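Local coordinates for methyl-accepting chemotaxis protein (Vibrio parahaemolyticus, PDB 4EXO) that probably senses small molecules in the periplasm to steer chemotaxis, through a PAS-like Cache domain that binds pyruvic acid, at residues A[9-12]-A[13-17]; A[44-47]-A[48-52]. All coordinates share one frame; numbering follows the deposited sequence.

From the N terminus, the chain first runs along the long helix 2-28, where contact 1 lies at residues 9-17. It then passes through the short helix 30-34 and reaches helix 42-51, which carries most of contact 2 (44-52). Each is local, joining residues about one turn apart, and closes no loop. They follow in series, without nesting or crossing. The centres of contact 1 and contact 2 are about 25 Å apart. The nearest atoms of contact 1 and contact 2 are about 11 Å apart, so they do not touch. Both have side chains on strand 136-143 of the antiparallel sheet: Arg-14 and Glu-17 on Ile-142 in contact 1, Leu-49 on Leu-138 in contact 2.

Contact 1 of 2, residues A[9-12]-A[13-17]; sequences ELID and ARKKE
On the long N-terminal helix 2-28, Ile-11 and Asp-12 both meet Lys-15 about one turn further along. CG2 of Ile-11 lies 3.8 Å from CD of Lys-15, and the two side chains cross at a slant. Asp-12 and Lys-15 run side by side and point the same way. Their charged ends do not touch: OD1 of Asp-12 is 4.9 Å from NZ of Lys-15. A water spans the gap. It donates to OD1 of Asp-12 at 2.6 Å and accepts from NZ of Lys-15 at 3.0 Å. Bends at the third torsion (72°) and the fourth bring the lysine NZ to this shared water, and Lys-15 also makes a cation-pi contact with Phe-108. This helix lies against the sheet of the Cache fold: Arg-14 and Glu-17 rest on Ile-142 of strand 136-143. Arg-14 kinks early (chi2 -38°), with its CG 3.3 Å from O of Leu-10. Its NH1 forms a salt bridge with OE1 of Glu-17 at 2.7 Å, although the hydrogen bond is weak because N-H...O is bent to 117°. Regular i to i+4 backbone bonds join the two halves, such as Lys-15 N to Ile-11 O at 2.9 Å.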
ATOM      1  N   GLU A   9      19.430  -6.837   9.517  1.00 54.69           N
ATOM      2  CA  GLU A   9      19.268  -5.869   8.445  1.00 52.52           C
ATOM      3  C   GLU A   9      18.016  -6.148   7.626  1.00 50.20           C
ATOM      4  O   GLU A   9      17.250  -5.231   7.332  1.00 49.66           O
ATOM      5  CB  GLU A   9      20.481  -5.902   7.523  1.00 53.21           C
ATOM      6  CG  GLU A   9      21.728  -5.251   8.094  1.00 55.19           C
ATOM      7  CD  GLU A   9      22.718  -4.872   7.000  1.00 58.37           C
ATOM      8  OE1 GLU A   9      22.937  -5.678   6.061  1.00 58.02           O
ATOM      9  OE2 GLU A   9      23.262  -3.752   7.078  1.00 60.57           O
ATOM     10  N   LEU A  10      17.825  -7.410   7.252  1.00 48.02           N
ATOM     11  CA  LEU A  10      16.673  -7.811   6.449  1.00 46.80           C
ATOM     12  C   LEU A  10      15.372  -7.580   7.229  1.00 45.02           C
ATOM     13  O   LEU A  10      14.427  -7.011   6.693  1.00 44.49           O
ATOM     14  CB  LEU A  10      16.788  -9.267   5.970  1.00 47.08           C
ATOM     15  CG  LEU A  10      17.746  -9.632   4.805  1.00 49.36           C
ATOM     16  CD1 LEU A  10      17.783 -11.147   4.543  1.00 51.90           C
ATOM     17  CD2 LEU A  10      17.426  -8.899   3.507  1.00 50.78           C
ATOM     18  N   ILE A  11      15.350  -8.012   8.492  1.00 43.35           N
ATOM     19  CA  ILE A  11      14.222  -7.779   9.409  1.00 42.06           C
ATOM     20  C   ILE A  11      13.850  -6.278   9.505  1.00 40.66           C
ATOM     21  O   ILE A  11      12.699  -5.907   9.273  1.00 40.26           O
ATOM     22  CB  ILE A  11      14.511  -8.360  10.836  1.00 42.15           C
ATOM     23  CG1 ILE A  11      14.628  -9.910  10.826  1.00 42.80           C
ATOM     24  CG2 ILE A  11      13.518  -7.814  11.889  1.00 41.48           C
ATOM     25  CD1 ILE A  11      13.386 -10.688  10.457  1.00 43.12           C
ATOM     26  N   ASP A  12      14.823  -5.426   9.820  1.00 38.78           N
ATOM     27  CA  ASP A  12      14.573  -3.982   9.943  1.00 37.29           C
ATOM     28  C   ASP A  12      14.013  -3.335   8.651  1.00 35.10           C
ATOM     29  O   ASP A  12      13.151  -2.454   8.711  1.00 33.99           O
ATOM     30  CB  ASP A  12      15.842  -3.258  10.385  1.00 37.71           C
ATOM     31  CG  ASP A  12      16.214  -3.556  11.835  1.00 42.30           C
ATOM     32  OD1 ASP A  12      15.418  -4.212  12.551  1.00 46.13           O
ATOM     33  OD2 ASP A  12      17.314  -3.140  12.261  1.00 46.16           O
ATOM     34  N   ALA A  13      14.517  -3.775   7.499  1.00 32.71           N
ATOM     35  CA  ALA A  13      13.987  -3.312   6.223  1.00 31.67           C
ATOM     36  C   ALA A  13      12.501  -3.736   6.101  1.00 30.66           C
ATOM     37  O   ALA A  13      11.672  -2.957   5.663  1.00 28.59           O
ATOM     38  CB  ALA A  13      14.799  -3.832   5.078  1.00 31.60           C
ATOM     39  N   ARG A  14      12.183  -4.958   6.545  1.00 30.32           N
ATOM     40  CA  ARG A  14      10.803  -5.447   6.481  1.00 30.53           C
ATOM     41  C   ARG A  14       9.881  -4.691   7.443  1.00 28.48           C
ATOM     42  O   ARG A  14       8.720  -4.480   7.129  1.00 27.86           O
ATOM     43  CB  ARG A  14      10.720  -6.958   6.787  1.00 31.63           C
ATOM     44  CG  ARG A  14      11.339  -7.882   5.732  1.00 36.17           C
ATOM     45  CD  ARG A  14      11.073  -7.372   4.330  1.00 42.89           C
ATOM     46  NE  ARG A  14      11.115  -8.413   3.303  1.00 50.48           N
ATOM     47  CZ  ARG A  14      10.122  -8.691   2.450  1.00 52.25           C
ATOM     48  NH1 ARG A  14       8.969  -8.028   2.490  1.00 50.04           N
ATOM     49  NH2 ARG A  14      10.283  -9.658   1.545  1.00 53.81           N
ATOM     50  N   LYS A  15      10.395  -4.300   8.600  1.00 27.04           N
ATOM     51  CA  LYS A  15       9.599  -3.530   9.558  1.00 26.86           C
ATOM     52  C   LYS A  15       9.243  -2.158   8.987  1.00 26.02           C
ATOM     53  O   LYS A  15       8.121  -1.660   9.166  1.00 24.89           O
ATOM     54  CB  LYS A  15      10.319  -3.418  10.909  1.00 27.54           C
ATOM     55  CG  LYS A  15      10.491  -4.779  11.575  1.00 28.49           C
ATOM     56  CD  LYS A  15      11.421  -4.729  12.758  1.00 34.41           C
ATOM     57  CE  LYS A  15      10.790  -4.016  13.937  1.00 34.45           C
ATOM     58  NZ  LYS A  15      11.301  -4.579  15.212  1.00 37.61           N
ATOM     59  N   LYS A  16      10.194  -1.554   8.277  1.00 25.41           N
ATOM     60  CA  LYS A  16       9.929  -0.281   7.594  1.00 24.99           C
ATOM     61  C   LYS A  16       8.833  -0.447   6.523  1.00 23.67           C
ATOM     62  O   LYS A  16       7.922   0.389   6.394  1.00 22.01           O
ATOM     63  CB  LYS A  16      11.224   0.248   6.969  1.00 25.83           C
ATOM     64  CG  LYS A  16      11.150   1.702   6.525  1.00 30.67           C
ATOM     65  CD  LYS A  16      12.600   2.254   6.285  1.00 38.59           C
ATOM     66  CE  LYS A  16      12.612   3.764   6.008  1.00 41.52           C
ATOM     67  NZ  LYS A  16      11.921   4.119   4.711  1.00 45.30           N
ATOM     68  N   GLU A  17       8.917  -1.534   5.760  1.00 23.32           N
ATOM     69  CA  GLU A  17       7.912  -1.853   4.731  1.00 23.72           C
ATOM     70  C   GLU A  17       6.522  -2.021   5.385  1.00 22.20           C
ATOM     71  O   GLU A  17       5.518  -1.504   4.893  1.00 21.26           O
ATOM     72  CB  GLU A  17       8.292  -3.160   4.007  1.00 24.62           C
ATOM     73  CG  GLU A  17       9.492  -3.043   3.050  1.00 31.98           C
ATOM     74  CD  GLU A  17      10.164  -4.381   2.700  1.00 40.62           C
ATOM     75  OE1 GLU A  17       9.486  -5.421   2.673  1.00 41.74           O
ATOM     76  OE2 GLU A  17      11.404  -4.395   2.440  1.00 47.42           O
TER
HETATM   77  O   HOH W   1      13.978  -3.301  14.516  1.00 47.45           O

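Contact 2 of 2, residues A[44-47]-A[48-52]; sequences AAKE and ILKAM
Two peptide carbonyls, of Ala-45 and Lys-46, are each met by an N-H one turn on and by the side chain of the same donor residue. Leu-49 N bonds to O of Ala-45 at 3.0 Å, and CG of Leu-49 lies 3.6 Å from O of Ala-45. Lys-50 N bonds to O of Lys-46 at 2.9 Å, and CB of Lys-50 lies 3.3 Å from O of Lys-46. The carboxylate of Glu-47 turns to Gln-43, whose NE2 bonds its OE2. These residues make up most of helix 42-51 in the Cache domain, with Met-52 just beyond it. Its inner side chains pack on the sheet: Leu-49 touches Leu-71 of strand 69-72 and Leu-138 of strand 136-143. Ile-48 touches Leu-32 of helix 30-34 and meets Ile-48 of the second subunit, so this helix forms part of the dimer contact. Lys-46 and Lys-50 both bend at the third torsion, at 56° and 64°, and reach the same acid. NZ of Lys-46 pairs with OE1 and NZ of Lys-50 with OE2 of Glu-79, so one carboxylate holds both lysines. NZ of Lys-46 and NZ of Lys-50 are 4.9 Å apart. N of Met-52, a selenomethionine, makes a weak bond to O of Ile-48 at 3.3 Å.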
ATOM      1  N   ALA A  44     -18.220  -0.926   4.136  1.00 25.24           N
ATOM      2  CA  ALA A  44     -17.504  -0.434   2.953  1.00 24.63           C
ATOM      3  C   ALA A  44     -15.968  -0.455   3.140  1.00 22.92           C
ATOM      4  O   ALA A  44     -15.205  -0.722   2.185  1.00 21.18           O
ATOM      5  CB  ALA A  44     -17.992   0.987   2.590  1.00 24.79           C
ATOM      6  N   ALA A  45     -15.522  -0.138   4.359  1.00 22.40           N
ATOM      7  CA  ALA A  45     -14.086  -0.196   4.670  1.00 21.27           C
ATOM      8  C   ALA A  45     -13.580  -1.639   4.645  1.00 21.41           C
ATOM      9  O   ALA A  45     -12.490  -1.902   4.142  1.00 20.34           O
ATOM     10  CB  ALA A  45     -13.798   0.447   6.016  1.00 21.90           C
ATOM     11  N   LYS A  46     -14.346  -2.575   5.204  1.00 21.85           N
ATOM     12  CA  LYS A  46     -13.989  -3.990   5.083  1.00 22.62           C
ATOM     13  C   LYS A  46     -13.779  -4.441   3.665  1.00 22.07           C
ATOM     14  O   LYS A  46     -12.813  -5.152   3.401  1.00 21.13           O
ATOM     15  CB  LYS A  46     -15.028  -4.944   5.720  1.00 24.45           C
ATOM     16  CG  LYS A  46     -15.115  -4.898   7.213  1.00 27.25           C
ATOM     17  CD  LYS A  46     -16.271  -5.826   7.678  1.00 30.29           C
ATOM     18  CE  LYS A  46     -16.080  -7.262   7.141  1.00 33.64           C
ATOM     19  NZ  LYS A  46     -17.136  -8.210   7.637  1.00 38.74           N
ATOM     20  N   GLU A  47     -14.652  -4.028   2.750  0.50 22.20           N
ATOM     21  CA  GLU A  47     -14.538  -4.461   1.357  0.50 22.46           C
ATOM     22  C   GLU A  47     -13.270  -3.980   0.639  0.50 21.89           C
ATOM     23  O   GLU A  47     -12.690  -4.701  -0.204  0.50 21.07           O
ATOM     24  CB  GLU A  47     -15.820  -4.094   0.610  0.50 23.01           C
ATOM     25  CG  GLU A  47     -16.989  -4.891   1.166  0.50 25.43           C
ATOM     26  CD  GLU A  47     -18.321  -4.471   0.602  0.50 29.67           C
ATOM     27  OE1 GLU A  47     -18.331  -3.780  -0.447  0.50 31.68           O
ATOM     28  OE2 GLU A  47     -19.348  -4.845   1.210  0.50 31.16           O
ATOM     29  N   ILE A  48     -12.818  -2.782   0.993  1.00 20.78           N
ATOM     30  CA  ILE A  48     -11.564  -2.248   0.493  1.00 20.91           C
ATOM     31  C   ILE A  48     -10.369  -2.993   1.120  1.00 20.06           C
ATOM     32  O   ILE A  48      -9.458  -3.439   0.416  1.00 20.51           O
ATOM     33  CB  ILE A  48     -11.431  -0.726   0.797  1.00 20.88           C
ATOM     34  CG1 ILE A  48     -12.500   0.059   0.001  1.00 22.95           C
ATOM     35  CG2 ILE A  48     -10.020  -0.263   0.460  1.00 19.34           C
ATOM     36  CD1 ILE A  48     -12.722   1.449   0.510  1.00 22.59           C
ATOM     37  N   LEU A  49     -10.366  -3.135   2.440  1.00 19.90           N
ATOM     38  CA  LEU A  49      -9.150  -3.699   3.073  1.00 19.62           C
ATOM     39  C   LEU A  49      -8.981  -5.180   2.734  1.00 19.55           C
ATOM     40  O   LEU A  49      -7.858  -5.661   2.591  1.00 18.64           O
ATOM     41  CB  LEU A  49      -9.201  -3.525   4.587  1.00 19.70           C
ATOM     42  CG  LEU A  49      -9.050  -2.078   5.122  1.00 19.32           C
ATOM     43  CD1 LEU A  49      -9.607  -2.011   6.541  1.00 19.53           C
ATOM     44  CD2 LEU A  49      -7.583  -1.681   5.075  1.00 17.29           C
ATOM     45  N   LYS A  50     -10.087  -5.906   2.597  1.00 19.16           N
ATOM     46  CA  LYS A  50      -9.998  -7.317   2.217  1.00 19.18           C
ATOM     47  C   LYS A  50      -9.554  -7.565   0.780  1.00 20.41           C
ATOM     48  O   LYS A  50      -9.042  -8.634   0.468  1.00 20.70           O
ATOM     49  CB  LYS A  50     -11.342  -8.004   2.468  1.00 19.07           C
ATOM     50  CG  LYS A  50     -11.575  -8.258   3.965  1.00 19.76           C
ATOM     51  CD  LYS A  50     -13.021  -8.721   4.227  1.00 23.47           C
ATOM     52  CE  LYS A  50     -13.342 -10.046   3.595  1.00 22.67           C
ATOM     53  NZ  LYS A  50     -14.744 -10.407   4.013  1.00 24.01           N
ATOM     54  N   ALA A  51      -9.726  -6.575  -0.093  1.00 20.70           N
ATOM     55  CA  ALA A  51      -9.216  -6.709  -1.476  1.00 21.02           C
ATOM     56  C   ALA A  51      -7.720  -6.392  -1.635  1.00 21.00           C
ATOM     57  O   ALA A  51      -7.056  -6.882  -2.576  1.00 19.95           O
ATOM     58  CB  ALA A  51     -10.040  -5.816  -2.392  1.00 20.64           C
HETATM   59  N   MSE A  52      -7.175  -5.551  -0.745  1.00 20.48           N
HETATM   60  CA  MSE A  52      -5.785  -5.109  -0.875  1.00 21.05           C
HETATM   61  C   MSE A  52      -4.703  -6.186  -0.727  1.00 21.66           C
HETATM   62  O   MSE A  52      -4.762  -7.061   0.173  1.00 21.69           O
HETATM   63  CB  MSE A  52      -5.487  -3.952   0.112  1.00 20.73           C
HETATM   64  CG  MSE A  52      -6.224  -2.691  -0.296  1.00 21.97           C
HETATM   65 SE   MSE A  52      -6.163  -1.289   1.051  0.70 26.08          SE
HETATM   66  CE  MSE A  52      -4.380  -0.781   0.710  1.00 24.73           C
TER